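Local coordinates for putative calcium binding protein (Streptomyces coelicolor, PDB 3AKA) that binds calcium ions through EF-hand loops and probably takes part in calcium-mediated regulation in this bacterium, at residues G28-L33 and A48-A53. Numbering follows the deposited sequence.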
ATOM      1  N   GLY A  28      -5.539 -10.007   2.011  1.00 14.00           N
ATOM      2  CA  GLY A  28      -6.522  -9.423   2.922  1.00 13.43           C
ATOM      3  C   GLY A  28      -6.718  -7.943   2.647  1.00 12.18           C
ATOM      4  O   GLY A  28      -7.861  -7.459   2.696  1.00 11.57           O
ATOM      5  N   ALA A  29      -5.615  -7.232   2.359  1.00 12.57           N
ATOM      6  CA  ALA A  29      -5.659  -5.809   2.035  1.00 12.55           C
ATOM      7  C   ALA A  29      -6.452  -5.573   0.745  1.00 12.65           C
ATOM      8  O   ALA A  29      -7.290  -4.670   0.660  1.00 11.77           O
ATOM      9  CB  ALA A  29      -4.221  -5.223   1.915  1.00 12.13           C
ATOM     10  N   ALA A  30      -6.199  -6.406  -0.260  1.00 12.08           N
ATOM     11  CA  ALA A  30      -6.932  -6.308  -1.534  1.00 11.93           C
ATOM     12  C   ALA A  30      -8.439  -6.522  -1.291  1.00 11.59           C
ATOM     13  O   ALA A  30      -9.285  -5.747  -1.761  1.00 10.30           O
ATOM     14  CB  ALA A  30      -6.396  -7.347  -2.523  1.00 11.27           C
ATOM     15  N   LYS A  31      -8.749  -7.567  -0.537  1.00 11.11           N
ATOM     16  CA  LYS A  31     -10.144  -7.906  -0.194  1.00 12.00           C
ATOM     17  C   LYS A  31     -10.820  -6.724   0.534  1.00 12.20           C
ATOM     18  O   LYS A  31     -11.962  -6.375   0.231  1.00 12.34           O
ATOM     19  CB  LYS A  31     -10.191  -9.159   0.678  1.00 11.75           C
ATOM     20  CG  LYS A  31     -11.590  -9.622   1.004  1.00 15.84           C
ATOM     21  CD  LYS A  31     -11.521 -10.899   1.842  1.00 20.06           C
ATOM     22  CE  LYS A  31     -12.352 -10.738   3.101  1.00 25.48           C
ATOM     23  NZ  LYS A  31     -12.775 -12.059   3.725  1.00 26.44           N
ATOM     24  N   ALA A  32     -10.098  -6.102   1.465  1.00 11.42           N
ATOM     25  CA  ALA A  32     -10.665  -4.966   2.226  1.00 11.39           C
ATOM     26  C   ALA A  32     -10.971  -3.776   1.328  1.00 10.71           C
ATOM     27  O   ALA A  32     -12.002  -3.105   1.484  1.00 11.76           O
ATOM     28  CB  ALA A  32      -9.702  -4.541   3.337  1.00 11.39           C
ATOM     29  N   LEU A  33     -10.046  -3.477   0.412  1.00 10.98           N
ATOM     30  CA  LEU A  33     -10.237  -2.314  -0.459  1.00 11.26           C
ATOM     31  C   LEU A  33     -11.427  -2.541  -1.376  1.00 10.82           C
ATOM     32  O   LEU A  33     -12.244  -1.652  -1.560  1.00 10.35           O
ATOM     33  CB  LEU A  33      -8.977  -1.988  -1.261  1.00 11.08           C
ATOM     34  CG  LEU A  33      -9.057  -0.735  -2.133  1.00  9.87           C
ATOM     35  CD1 LEU A  33      -9.065   0.525  -1.304  1.00 12.92           C
ATOM     36  CD2 LEU A  33      -7.901  -0.695  -3.143  1.00 12.64           C
ATOM     37  N   ALA A  48      -7.202  -7.346 -11.124  1.00 10.94           N
ATOM     38  CA  ALA A  48      -6.024  -6.519 -11.291  1.00  9.64           C
ATOM     39  C   ALA A  48      -5.466  -6.158  -9.912  1.00 10.09           C
ATOM     40  O   ALA A  48      -4.257  -6.092  -9.730  1.00 10.55           O
ATOM     41  CB  ALA A  48      -6.334  -5.243 -12.133  1.00 11.78           C
ATOM     42  N   LEU A  49      -6.348  -5.909  -8.946  1.00  9.63           N
ATOM     43  CA  LEU A  49      -5.882  -5.558  -7.603  1.00  9.97           C
ATOM     44  C   LEU A  49      -5.197  -6.765  -6.922  1.00  9.26           C
ATOM     45  O   LEU A  49      -4.122  -6.630  -6.335  1.00  8.34           O
ATOM     46  CB  LEU A  49      -7.048  -5.031  -6.736  1.00  9.13           C
ATOM     47  CG  LEU A  49      -6.547  -4.497  -5.361  1.00 10.63           C
ATOM     48  CD1 LEU A  49      -5.721  -3.235  -5.553  1.00 12.29           C
ATOM     49  CD2 LEU A  49      -7.730  -4.211  -4.481  1.00 10.88           C
ATOM     50  N   TYR A  50      -5.810  -7.933  -7.002  1.00  9.98           N
ATOM     51  CA  TYR A  50      -5.152  -9.165  -6.465  1.00 10.91           C
ATOM     52  C   TYR A  50      -3.823  -9.484  -7.167  1.00 11.21           C
ATOM     53  O   TYR A  50      -2.841  -9.842  -6.521  1.00 11.59           O
ATOM     54  CB  TYR A  50      -6.114 -10.378  -6.552  1.00 11.70           C
ATOM     55  CG  TYR A  50      -7.110 -10.457  -5.427  1.00 12.85           C
ATOM     56  CD1 TYR A  50      -6.687 -10.830  -4.143  1.00 14.19           C
ATOM     57  CD2 TYR A  50      -8.466 -10.175  -5.628  1.00 12.83           C
ATOM     58  CE1 TYR A  50      -7.586 -10.901  -3.070  1.00 12.67           C
ATOM     59  CE2 TYR A  50      -9.393 -10.253  -4.556  1.00 13.32           C
ATOM     60  CZ  TYR A  50      -8.928 -10.628  -3.283  1.00 12.18           C
ATOM     61  OH  TYR A  50      -9.794 -10.733  -2.220  1.00 13.95           O
ATOM     62  N   GLY A  51      -3.765  -9.352  -8.496  1.00 11.78           N
ATOM     63  CA  GLY A  51      -2.494  -9.570  -9.195  1.00 12.05           C
ATOM     64  C   GLY A  51      -1.406  -8.589  -8.773  1.00 11.92           C
ATOM     65  O   GLY A  51      -0.237  -8.974  -8.568  1.00 12.57           O
ATOM     66  N   GLY A  52      -1.795  -7.326  -8.595  1.00 11.42           N
ATOM     67  CA  GLY A  52      -0.862  -6.272  -8.184  1.00 11.52           C
ATOM     68  C   GLY A  52      -0.363  -6.508  -6.761  1.00 11.86           C
ATOM     69  O   GLY A  52       0.810  -6.307  -6.470  1.00 10.83           O
ATOM     70  N   ALA A  53      -1.276  -6.933  -5.892  1.00 12.52           N
ATOM     71  CA  ALA A  53      -0.958  -7.210  -4.490  1.00 12.26           C
ATOM     72  C   ALA A  53       0.004  -8.378  -4.433  1.00 12.45           C
ATOM     73  O   ALA A  53       0.992  -8.339  -3.699  1.00 11.45           O
ATOM     74  CB  ALA A  53      -2.254  -7.506  -3.703  1.00 13.38           C
TER
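Ala30 sits beneath the ring of Tyr50 where the second helix of the first EF-hand, 23-37, packs against the next helix in the chain, 44-64, inside an EF-hand domain pair. Ala30 CB lies 4.0 Å from the centroid of the Tyr50 ring, a CH-pi contact made 22° off the ring normal, with the methyl shifted toward the rim at CD1 and CE1. Tyr50 CG stands anti to its carbonyl carbon (chi1 -82°), which lays the ring across the gap between the helices. The phenol thus reaches Lys31, alongside whose aliphatic stem it runs in the same direction; Tyr50 OH comes within 3.3 Å of Lys31 CB. Were Tyr50 replaced by an alanine, the Ala30 methyl would probably lose its aromatic cover and a gap would open beside the stem of Lys31. Deeper in, Ala30 CB also meets Leu49 CD2 at 3.9 Å and, more loosely, the methyl of Ala53. Between the two leucines the side chains cross at about a right angle, Leu33 CD2 resting 3.8 Å from Leu49 CD2, and that same Leu49 methyl lies 3.5 Å from the backbone oxygen Ala30 O. No hydrogen bond joins the two segments, whose axes run roughly antiparallel, at 153°, and approach to 9.3 Å. Phe127 and helix 117-126 add further cover to Leu33. Helix 89-107 touches the leucine end of the contact: Ala103 and Val106 meet Leu33, while Phe99 meets Leu49 and also Ala53, whose CB stands 4.3 Å from Ala30 CB.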